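PDB 4OHF: cytosolic IMP-GMP specific 5'-nucleotidase from Legionella pneumophila subsp. pneumophila, which probably hydrolyses purine nucleoside 5'-monophosphates such as IMP and GMP to nucleosides and phosphate, using a bound magnesium ion. Local coordinates for residues L22-T27 with L218-A223; E193-F198 with G236-V241; P55-K60 with V140-T145. All blocks are in the same frame, centred on the assembly; numbering follows the deposited sequence.

Interaction 1 (L22-T27 with L218-A223); sequences LDMDHT and LLLDYA. With MG (magnesium ion), chain J; PO4 (phosphate ion), chain H.
The backbones run closest at Met24 and Leu220, whose CA atoms are 8.5 Å apart, with side chains meeting in between. The CB of Met24 is directed toward helix 213-224. Its CG is anti to the backbone N (chi1 177°) and the chain stays extended as far as SD, then bends at chi3. Met24 SD rests 4.0 Å from Leu220 CG, while Met24 CE turns to Leu219 and stops 4.3 Å from its CD2. Met24 and Leu220 also both touch Ile207 of strand 204-208, a strand of the main sheet.

The 22-27 segment carries the DxD loop of the HAD fold, at the end of central strand 19-22. Asp23 grips the magnesium ion with both carboxylate oxygens, OD1 at 2.2 Å. Asp25 binds the same ion through its backbone O, at 2.1 Å. Asp303, a water and a phosphate oxygen supply the other ligands. The phosphate ion bridges metal and loop: its O2 is 2.2 Å from the magnesium, and its O3 takes a hydrogen bond of 2.7 Å from Asp25 N. A second bond to O3, from Met24 N, is weak. The Asp25 carboxylate turns away from the metal. Asp25 OD1 lies 3.3 Å from Leu219 CD2 and is hydrogen-bonded to Tyr31, and OD2 to Ser211.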
loop_
_atom_site.group_PDB
_atom_site.type_symbol
_atom_site.label_atom_id
_atom_site.label_comp_id
_atom_site.label_asym_id
_atom_site.label_seq_id
_atom_site.Cartn_x
_atom_site.Cartn_y
_atom_site.Cartn_z
ATOM N N LEU B 22 -27.867 -18.578 -4.549
ATOM C CA LEU B 22 -28.403 -17.623 -5.509
ATOM C C LEU B 22 -28.603 -16.228 -4.961
ATOM O O LEU B 22 -29.179 -16.043 -3.894
ATOM C CB LEU B 22 -29.751 -18.106 -6.063
ATOM C CG LEU B 22 -29.803 -19.463 -6.770
ATOM C CD1 LEU B 22 -31.262 -19.830 -7.086
ATOM C CD2 LEU B 22 -28.963 -19.411 -8.036
ATOM N N ASP B 23 -28.120 -15.256 -5.719
ATOM C CA ASP B 23 -28.284 -13.842 -5.421
ATOM C C ASP B 23 -29.766 -13.638 -5.755
ATOM O O ASP B 23 -30.257 -14.230 -6.703
ATOM C CB ASP B 23 -27.373 -13.059 -6.373
ATOM C CG ASP B 23 -27.700 -11.583 -6.445
ATOM O OD1 ASP B 23 -28.811 -11.221 -6.877
ATOM O OD2 ASP B 23 -26.826 -10.776 -6.084
ATOM N N MET B 24 -30.492 -12.830 -4.993
ATOM C CA MET B 24 -31.915 -12.641 -5.290
ATOM C C MET B 24 -32.255 -11.556 -6.318
ATOM O O MET B 24 -32.711 -11.864 -7.421
ATOM C CB MET B 24 -32.711 -12.374 -4.010
ATOM C CG MET B 24 -34.169 -12.093 -4.280
ATOM S SD MET B 24 -35.190 -11.775 -2.807
ATOM C CE MET B 24 -34.704 -10.117 -2.386
ATOM N N ASP B 25 -32.051 -10.293 -5.966
ATOM C CA ASP B 25 -32.376 -9.211 -6.880
ATOM C C ASP B 25 -31.490 -9.179 -8.121
ATOM O O ASP B 25 -30.303 -8.900 -8.036
ATOM C CB ASP B 25 -32.323 -7.868 -6.144
ATOM C CG ASP B 25 -33.399 -7.749 -5.066
ATOM O OD1 ASP B 25 -34.605 -7.786 -5.395
ATOM O OD2 ASP B 25 -33.036 -7.626 -3.880
ATOM N N HIS B 26 -32.092 -9.491 -9.266
ATOM C CA HIS B 26 -31.449 -9.524 -10.588
ATOM C C HIS B 26 -30.844 -10.863 -10.991
ATOM O O HIS B 26 -30.390 -11.011 -12.125
ATOM C CB HIS B 26 -30.401 -8.417 -10.744
ATOM C CG HIS B 26 -30.950 -7.040 -10.551
ATOM N ND1 HIS B 26 -30.816 -6.339 -9.370
ATOM C CD2 HIS B 26 -31.687 -6.251 -11.371
ATOM C CE1 HIS B 26 -31.448 -5.183 -9.468
ATOM N NE2 HIS B 26 -31.984 -5.103 -10.673
ATOM N N THR B 27 -30.822 -11.840 -10.085
ATOM C CA THR B 27 -30.306 -13.150 -10.463
ATOM C C THR B 27 -31.491 -14.105 -10.436
ATOM O O THR B 27 -32.006 -14.478 -11.489
ATOM C CB THR B 27 -29.179 -13.645 -9.521
ATOM O OG1 THR B 27 -28.056 -12.766 -9.621
ATOM C CG2 THR B 27 -28.728 -15.048 -9.912
ATOM N N LEU B 218 -41.749 -10.929 0.446
ATOM C CA LEU B 218 -42.751 -10.373 -0.459
ATOM C C LEU B 218 -42.418 -10.717 -1.913
ATOM O O LEU B 218 -43.216 -11.333 -2.633
ATOM C CB LEU B 218 -42.774 -8.864 -0.326
ATOM C CG LEU B 218 -44.091 -8.135 -0.546
ATOM C CD1 LEU B 218 -43.739 -6.682 -0.827
ATOM C CD2 LEU B 218 -44.903 -8.725 -1.681
ATOM N N LEU B 219 -41.224 -10.312 -2.335
ATOM C CA LEU B 219 -40.771 -10.529 -3.696
ATOM C C LEU B 219 -40.683 -12.002 -4.110
ATOM O O LEU B 219 -41.057 -12.364 -5.226
ATOM C CB LEU B 219 -39.415 -9.860 -3.891
ATOM C CG LEU B 219 -39.083 -9.515 -5.342
ATOM C CD1 LEU B 219 -39.862 -8.277 -5.758
ATOM C CD2 LEU B 219 -37.593 -9.261 -5.473
ATOM N N LEU B 220 -40.182 -12.853 -3.222
ATOM C CA LEU B 220 -40.065 -14.267 -3.547
ATOM C C LEU B 220 -41.439 -14.860 -3.765
ATOM O O LEU B 220 -41.649 -15.642 -4.692
ATOM C CB LEU B 220 -39.337 -15.023 -2.435
ATOM C CG LEU B 220 -37.820 -14.813 -2.390
ATOM C CD1 LEU B 220 -37.229 -15.498 -1.171
ATOM C CD2 LEU B 220 -37.201 -15.362 -3.653
ATOM N N ASP B 221 -42.373 -14.480 -2.906
ATOM C CA ASP B 221 -43.753 -14.937 -2.997
ATOM C C ASP B 221 -44.349 -14.452 -4.317
ATOM O O ASP B 221 -44.837 -15.249 -5.103
ATOM C CB ASP B 221 -44.547 -14.364 -1.827
ATOM C CG ASP B 221 -45.893 -15.037 -1.635
ATOM O OD1 ASP B 221 -46.616 -14.630 -0.707
ATOM O OD2 ASP B 221 -46.228 -15.966 -2.393
ATOM N N TYR B 222 -44.291 -13.143 -4.559
ATOM C CA TYR B 222 -44.831 -12.560 -5.783
ATOM C C TYR B 222 -44.308 -13.212 -7.067
ATOM O O TYR B 222 -45.078 -13.466 -8.001
ATOM C CB TYR B 222 -44.534 -11.049 -5.831
ATOM C CG TYR B 222 -44.961 -10.374 -7.124
ATOM C CD1 TYR B 222 -46.280 -9.952 -7.319
ATOM C CD2 TYR B 222 -44.060 -10.201 -8.167
ATOM C CE1 TYR B 222 -46.686 -9.372 -8.528
ATOM C CE2 TYR B 222 -44.450 -9.625 -9.372
ATOM C CZ TYR B 222 -45.767 -9.213 -9.552
ATOM O OH TYR B 222 -46.157 -8.657 -10.759
ATOM N N ALA B 223 -43.008 -13.491 -7.117
ATOM C CA ALA B 223 -42.406 -14.052 -8.325
ATOM C C ALA B 223 -42.282 -15.569 -8.468
ATOM O O ALA B 223 -42.029 -16.058 -9.567
ATOM C CB ALA B 223 -41.042 -13.407 -8.551
HETATM MG MG MG J . -28.290 -9.133 -7.343
HETATM P P PO4 H . -29.364 -8.983 -3.894
HETATM O O1 PO4 H . -29.929 -7.725 -3.336
HETATM O O2 PO4 H . -28.980 -8.782 -5.307
HETATM O O3 PO4 H . -30.384 -10.064 -3.811
HETATM O O4 PO4 H . -28.155 -9.362 -3.121
HETATM O O HOH W 1 -27.475 -7.313 -6.747
#

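Interaction 2 (E193-F198 with G236-V241); sequences EGLKHF and GLFEFV
Leu195 of helix 189-200 meets Leu237 and Phe238 in the lead-in to strand 240-243. This is helix-on-sheet packing in the Rossmann-like α/β core of the HAD fold. Strand 240-243 lies in the main sheet, parallel to strand 204-208, and the chain reaches it from helix 213-224. Across the contact the backbones come nearest at Leu195 and Leu237, whose CA atoms are 6.9 Å apart.

Along the helix, Glu193 comes first and Gly194 follows, without touching the 236-241 segment. Glu193 and, further on, His197 pack instead on Ile366 and Cys362 of the second subunit. The CB of Leu195 is directed at the opposite segment, and this residue carries most of the contact. Its CD1 serves two partners. Leu195 CD1 lies 4.2 Å from Leu237 CD1 and 3.9 Å from Phe238 CZ, approaching the ring obliquely.

Lys196 contributes only the aliphatic base of its chain. Lys196 CG sits 4.1 Å from Leu237 CD2, and the two side chains cross at a slant. Beyond CG the lysine runs fully extended, which carries NZ on to salt bridges with Glu232 and Asp229. On the sheet side, Leu195 touches Leu22 and Ile205, Phe198 rests on Ile20 of strand 19-22, and the Phe238 ring touches Ile205 and Ile207 of the neighbouring strand.

Leu237 thus meets both helix residues, with one methyl for each: CD1 for Leu195 and CD2 for Lys196. It also packs on the residue that follows it. The Phe238 ring is turned back (chi1 -50°) under Leu237, whose CB lies 3.9 Å above the ring plane, over its centre.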
loop_
_atom_site.group_PDB
_atom_site.type_symbol
_atom_site.label_atom_id
_atom_site.label_comp_id
_atom_site.label_asym_id
_atom_site.label_seq_id
_atom_site.Cartn_x
_atom_site.Cartn_y
_atom_site.Cartn_z
ATOM N N GLU B 193 -39.568 -24.142 -12.459
ATOM C CA GLU B 193 -39.393 -25.501 -12.954
ATOM C C GLU B 193 -37.925 -25.886 -12.816
ATOM O O GLU B 193 -37.595 -27.003 -12.402
ATOM C CB GLU B 193 -39.814 -25.620 -14.423
ATOM C CG GLU B 193 -41.276 -25.291 -14.714
ATOM C CD GLU B 193 -42.243 -25.808 -13.634
ATOM O OE1 GLU B 193 -42.106 -26.986 -13.204
ATOM O OE2 GLU B 193 -43.146 -25.030 -13.221
ATOM N N GLY B 194 -37.050 -24.944 -13.154
ATOM C CA GLY B 194 -35.620 -25.174 -13.078
ATOM C C GLY B 194 -35.133 -25.531 -11.694
ATOM O O GLY B 194 -34.363 -26.477 -11.521
ATOM N N LEU B 195 -35.565 -24.768 -10.701
ATOM C CA LEU B 195 -35.173 -25.051 -9.342
ATOM C C LEU B 195 -35.645 -26.453 -8.978
ATOM O O LEU B 195 -34.869 -27.272 -8.475
ATOM C CB LEU B 195 -35.776 -24.016 -8.394
ATOM C CG LEU B 195 -35.154 -22.629 -8.561
ATOM C CD1 LEU B 195 -35.909 -21.607 -7.737
ATOM C CD2 LEU B 195 -33.701 -22.688 -8.146
ATOM N N LYS B 196 -36.915 -26.736 -9.244
ATOM C CA LYS B 196 -37.456 -28.046 -8.942
ATOM C C LYS B 196 -36.591 -29.096 -9.613
ATOM O O LYS B 196 -36.192 -30.080 -8.998
ATOM C CB LYS B 196 -38.892 -28.155 -9.432
ATOM C CG LYS B 196 -39.907 -27.516 -8.508
ATOM C CD LYS B 196 -41.288 -27.987 -8.892
ATOM C CE LYS B 196 -42.382 -27.364 -8.050
ATOM N NZ LYS B 196 -43.722 -27.939 -8.388
ATOM N N HIS B 197 -36.284 -28.875 -10.879
ATOM C CA HIS B 197 -35.441 -29.805 -11.593
ATOM C C HIS B 197 -34.207 -30.113 -10.746
ATOM O O HIS B 197 -33.995 -31.249 -10.330
ATOM C CB HIS B 197 -35.003 -29.200 -12.920
ATOM C CG HIS B 197 -34.342 -30.181 -13.839
ATOM N ND1 HIS B 197 -33.397 -29.806 -14.772
ATOM C CD2 HIS B 197 -34.501 -31.520 -13.977
ATOM C CE1 HIS B 197 -33.002 -30.873 -15.445
ATOM N NE2 HIS B 197 -33.656 -31.926 -14.982
ATOM N N PHE B 198 -33.398 -29.090 -10.485
ATOM C CA PHE B 198 -32.178 -29.256 -9.695
ATOM C C PHE B 198 -32.377 -29.915 -8.335
ATOM O O PHE B 198 -31.595 -30.781 -7.947
ATOM C CB PHE B 198 -31.474 -27.907 -9.497
ATOM C CG PHE B 198 -30.522 -27.546 -10.604
ATOM C CD1 PHE B 198 -29.214 -27.174 -10.313
ATOM C CD2 PHE B 198 -30.922 -27.582 -11.932
ATOM C CE1 PHE B 198 -28.318 -26.845 -11.331
ATOM C CE2 PHE B 198 -30.030 -27.253 -12.954
ATOM C CZ PHE B 198 -28.728 -26.887 -12.648
ATOM N N GLY B 236 -40.027 -24.155 0.335
ATOM C CA GLY B 236 -39.556 -25.525 0.181
ATOM C C GLY B 236 -38.470 -25.634 -0.881
ATOM O O GLY B 236 -37.721 -26.614 -0.935
ATOM N N LEU B 237 -38.392 -24.615 -1.730
ATOM C CA LEU B 237 -37.399 -24.567 -2.782
ATOM C C LEU B 237 -36.018 -24.247 -2.218
ATOM O O LEU B 237 -34.998 -24.622 -2.798
ATOM C CB LEU B 237 -37.782 -23.496 -3.800
ATOM C CG LEU B 237 -39.021 -23.737 -4.661
ATOM C CD1 LEU B 237 -39.321 -22.493 -5.476
ATOM C CD2 LEU B 237 -38.781 -24.930 -5.571
ATOM N N PHE B 238 -35.981 -23.574 -1.072
ATOM C CA PHE B 238 -34.705 -23.177 -0.488
ATOM C C PHE B 238 -34.317 -23.778 0.864
ATOM O O PHE B 238 -35.092 -23.771 1.817
ATOM C CB PHE B 238 -34.667 -21.649 -0.425
ATOM C CG PHE B 238 -35.030 -20.999 -1.724
ATOM C CD1 PHE B 238 -34.184 -21.090 -2.817
ATOM C CD2 PHE B 238 -36.254 -20.358 -1.877
ATOM C CE1 PHE B 238 -34.550 -20.558 -4.045
ATOM C CE2 PHE B 238 -36.636 -19.816 -3.108
ATOM C CZ PHE B 238 -35.782 -19.919 -4.191
ATOM N N GLU B 239 -33.092 -24.294 0.926
ATOM C CA GLU B 239 -32.551 -24.900 2.136
ATOM C C GLU B 239 -32.336 -23.787 3.155
ATOM O O GLU B 239 -32.813 -23.868 4.280
ATOM C CB GLU B 239 -31.225 -25.594 1.816
ATOM C CG GLU B 239 -30.711 -26.528 2.904
ATOM C CD GLU B 239 -31.554 -27.794 3.060
ATOM O OE1 GLU B 239 -31.133 -28.693 3.820
ATOM O OE2 GLU B 239 -32.634 -27.887 2.430
ATOM N N PHE B 240 -31.605 -22.750 2.746
ATOM C CA PHE B 240 -31.341 -21.586 3.588
ATOM C C PHE B 240 -31.693 -20.345 2.807
ATOM O O PHE B 240 -31.679 -20.334 1.565
ATOM C CB PHE B 240 -29.864 -21.448 3.945
ATOM C CG PHE B 240 -29.325 -22.558 4.770
ATOM C CD1 PHE B 240 -28.835 -23.712 4.170
ATOM C CD2 PHE B 240 -29.285 -22.441 6.156
ATOM C CE1 PHE B 240 -28.304 -24.737 4.938
ATOM C CE2 PHE B 240 -28.757 -23.456 6.943
ATOM C CZ PHE B 240 -28.264 -24.611 6.331
ATOM N N VAL B 241 -31.993 -19.287 3.536
ATOM C CA VAL B 241 -32.286 -18.027 2.901
ATOM C C VAL B 241 -31.617 -17.001 3.795
ATOM O O VAL B 241 -32.076 -16.735 4.895
ATOM C CB VAL B 241 -33.827 -17.798 2.739
ATOM C CG1 VAL B 241 -34.529 -18.158 4.001
ATOM C CG2 VAL B 241 -34.118 -16.346 2.348
#

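Interaction 3 (P55-K60 with V140-T145); sequences PEEIKK and VDLKDT
Apolar packing by Leu142 makes this contact. The leucine stands on helix 129-143, with its CB directed at the 55-60 segment. Its chi1 (-155°) swings CG away from the backbone N, and the fork at CG sends one methyl to each of two partners. Leu142 CD1 lies 4.1 Å from Pro55 CG, and Pro55 CB is almost as near. The proline and leucine side chains run alongside each other, in opposite senses. Leu142 CD2 meets the aliphatic part of Glu57, 4.0 Å from Glu57 CG, and here the two side chains are nearly perpendicular. The Glu57 chain bends at chi2 (59°), and the carboxylate swings off from the leucine, so that only methylene carbon is offered to it. No hydrogen bond joins the two segments.

Polar bonds run within each segment instead. Lys59 NZ forms a salt bridge with Glu56 OE2 at 2.6 Å, meeting the oxygen from above the carboxylate plane. This pair is on the surface and takes no part in the packing on Leu142. In the backbone, Ile58 N bonds to Pro55 O at 3.1 Å, which begins the turn leading into the short 3-10 segment 58-60. On the other side, Asp144 N bonds to Val140 O at 3.0 Å and Thr145 N to Leu142 O at 3.0 Å. Outside the contact, Asp141 is hydrogen-bonded to Thr97, and Asp144 to Tyr153 of helix 153-170.

The contact is a surface one, away from the metal and nucleotide sites. It joins the loop between helix 33-51 and strand 73-75 to helix 129-143. Ile58 packs on Leu48 and Ala49 of helix 33-51, while Met150 touches both Pro55 and Leu142.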
loop_
_atom_site.group_PDB
_atom_site.type_symbol
_atom_site.label_atom_id
_atom_site.label_comp_id
_atom_site.label_asym_id
_atom_site.label_seq_id
_atom_site.Cartn_x
_atom_site.Cartn_y
_atom_site.Cartn_z
ATOM N N PRO B 55 -27.807 22.684 -8.689
ATOM C CA PRO B 55 -28.608 23.552 -9.559
ATOM C C PRO B 55 -30.009 23.002 -9.825
ATOM O O PRO B 55 -30.183 21.807 -10.059
ATOM C CB PRO B 55 -27.766 23.630 -10.829
ATOM C CG PRO B 55 -26.375 23.603 -10.288
ATOM C CD PRO B 55 -26.445 22.514 -9.231
ATOM N N GLU B 56 -31.002 23.883 -9.779
ATOM C CA GLU B 56 -32.389 23.499 -10.019
ATOM C C GLU B 56 -32.528 22.953 -11.433
ATOM O O GLU B 56 -33.533 22.334 -11.787
ATOM C CB GLU B 56 -33.304 24.715 -9.839
ATOM C CG GLU B 56 -33.554 25.107 -8.388
ATOM C CD GLU B 56 -34.776 24.417 -7.797
ATOM O OE1 GLU B 56 -34.952 24.471 -6.558
ATOM O OE2 GLU B 56 -35.567 23.832 -8.573
ATOM N N GLU B 57 -31.499 23.181 -12.236
ATOM C CA GLU B 57 -31.494 22.736 -13.620
ATOM C C GLU B 57 -31.435 21.209 -13.788
ATOM O O GLU B 57 -31.989 20.665 -14.744
ATOM C CB GLU B 57 -30.321 23.398 -14.352
ATOM C CG GLU B 57 -30.408 23.346 -15.867
ATOM C CD GLU B 57 -31.667 24.016 -16.403
ATOM O OE1 GLU B 57 -32.777 23.544 -16.080
ATOM O OE2 GLU B 57 -31.549 25.014 -17.149
ATOM N N ILE B 58 -30.783 20.514 -12.856
ATOM C CA ILE B 58 -30.658 19.061 -12.951
ATOM C C ILE B 58 -31.994 18.321 -12.986
ATOM O O ILE B 58 -32.113 17.273 -13.626
ATOM C CB ILE B 58 -29.824 18.474 -11.792
ATOM C CG1 ILE B 58 -30.596 18.565 -10.481
ATOM C CG2 ILE B 58 -28.515 19.214 -11.664
ATOM C CD1 ILE B 58 -29.922 17.838 -9.342
ATOM N N LYS B 59 -32.996 18.852 -12.295
ATOM C CA LYS B 59 -34.306 18.210 -12.269
ATOM C C LYS B 59 -34.833 18.050 -13.694
ATOM O O LYS B 59 -35.685 17.206 -13.962
ATOM C CB LYS B 59 -35.294 19.050 -11.455
ATOM C CG LYS B 59 -34.851 19.357 -10.033
ATOM C CD LYS B 59 -35.839 20.295 -9.336
ATOM C CE LYS B 59 -35.356 20.694 -7.951
ATOM N NZ LYS B 59 -36.270 21.676 -7.304
ATOM N N LYS B 60 -34.313 18.863 -14.605
ATOM C CA LYS B 60 -34.737 18.835 -16.001
ATOM C C LYS B 60 -34.064 17.714 -16.810
ATOM O O LYS B 60 -34.542 17.333 -17.880
ATOM C CB LYS B 60 -34.436 20.193 -16.639
ATOM C CG LYS B 60 -35.549 20.752 -17.512
ATOM C CD LYS B 60 -35.255 22.200 -17.919
ATOM C CE LYS B 60 -36.384 22.788 -18.753
ATOM N NZ LYS B 60 -36.598 22.017 -20.012
ATOM N N VAL B 140 -21.443 16.730 -15.322
ATOM C CA VAL B 140 -20.235 17.443 -15.716
ATOM C C VAL B 140 -20.542 18.396 -16.872
ATOM O O VAL B 140 -19.934 19.461 -16.983
ATOM C CB VAL B 140 -19.085 16.480 -16.120
ATOM C CG1 VAL B 140 -18.846 15.444 -15.023
ATOM C CG2 VAL B 140 -19.395 15.824 -17.417
ATOM N N ASP B 141 -21.489 18.022 -17.729
ATOM C CA ASP B 141 -21.874 18.885 -18.841
ATOM C C ASP B 141 -22.387 20.224 -18.326
ATOM O O ASP B 141 -22.170 21.269 -18.948
ATOM C CB ASP B 141 -22.984 18.242 -19.660
ATOM C CG ASP B 141 -22.454 17.309 -20.715
ATOM O OD1 ASP B 141 -23.260 16.836 -21.552
ATOM O OD2 ASP B 141 -21.230 17.052 -20.707
ATOM N N LEU B 142 -23.081 20.165 -17.192
ATOM C CA LEU B 142 -23.670 21.331 -16.537
ATOM C C LEU B 142 -22.597 22.076 -15.743
ATOM O O LEU B 142 -22.590 23.307 -15.692
ATOM C CB LEU B 142 -24.802 20.868 -15.607
ATOM C CG LEU B 142 -25.949 21.809 -15.225
ATOM C CD1 LEU B 142 -25.469 22.809 -14.209
ATOM C CD2 LEU B 142 -26.498 22.489 -16.476
ATOM N N LYS B 143 -21.696 21.316 -15.126
ATOM C CA LYS B 143 -20.599 21.882 -14.347
ATOM C C LYS B 143 -19.694 22.730 -15.239
ATOM O O LYS B 143 -19.066 23.675 -14.771
ATOM C CB LYS B 143 -19.786 20.755 -13.695
ATOM C CG LYS B 143 -18.352 21.117 -13.308
ATOM C CD LYS B 143 -18.271 22.074 -12.132
ATOM C CE LYS B 143 -16.817 22.375 -11.809
ATOM N NZ LYS B 143 -16.664 23.201 -10.590
ATOM N N ASP B 144 -19.633 22.387 -16.523
ATOM C CA ASP B 144 -18.807 23.124 -17.472
ATOM C C ASP B 144 -19.453 24.439 -17.897
ATOM O O ASP B 144 -18.767 25.353 -18.344
ATOM C CB ASP B 144 -18.527 22.278 -18.719
ATOM C CG ASP B 144 -17.450 21.220 -18.492
ATOM O OD1 ASP B 144 -16.867 21.163 -17.389
ATOM O OD2 ASP B 144 -17.180 20.445 -19.434
ATOM N N THR B 145 -20.772 24.535 -17.769
ATOM C CA THR B 145 -21.474 25.755 -18.147
ATOM C C THR B 145 -21.122 26.898 -17.193
ATOM O O THR B 145 -20.721 27.978 -17.625
ATOM C CB THR B 145 -22.996 25.541 -18.142
ATOM O OG1 THR B 145 -23.348 24.637 -19.193
ATOM C CG2 THR B 145 -23.727 26.869 -18.347
#

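How the interactions relate
Interactions 1 and 2 are buried neighbours in the HAD core, with centres about 12 Å apart. They touch where Leu22 CD1 meets Leu195 CD2 at 3.9 Å. Interaction 1 joins the metal loop to helix 213-224; interaction 2 lays helix 189-200 on the lead-in to strand 240-243; strand 204-208 touches both. Interaction 3 is a surface contact with its centre about 36 Å from that of interaction 1, and its segments lie in the chain between those of interaction 1. All three rest mainly on carbon contacts, without hydrogen bonds across. Interaction 1 alone adds metal and phosphate binding. Interaction 2 pairs its lysine with acids outside its segments, and interaction 3 keeps its salt bridge within one segment.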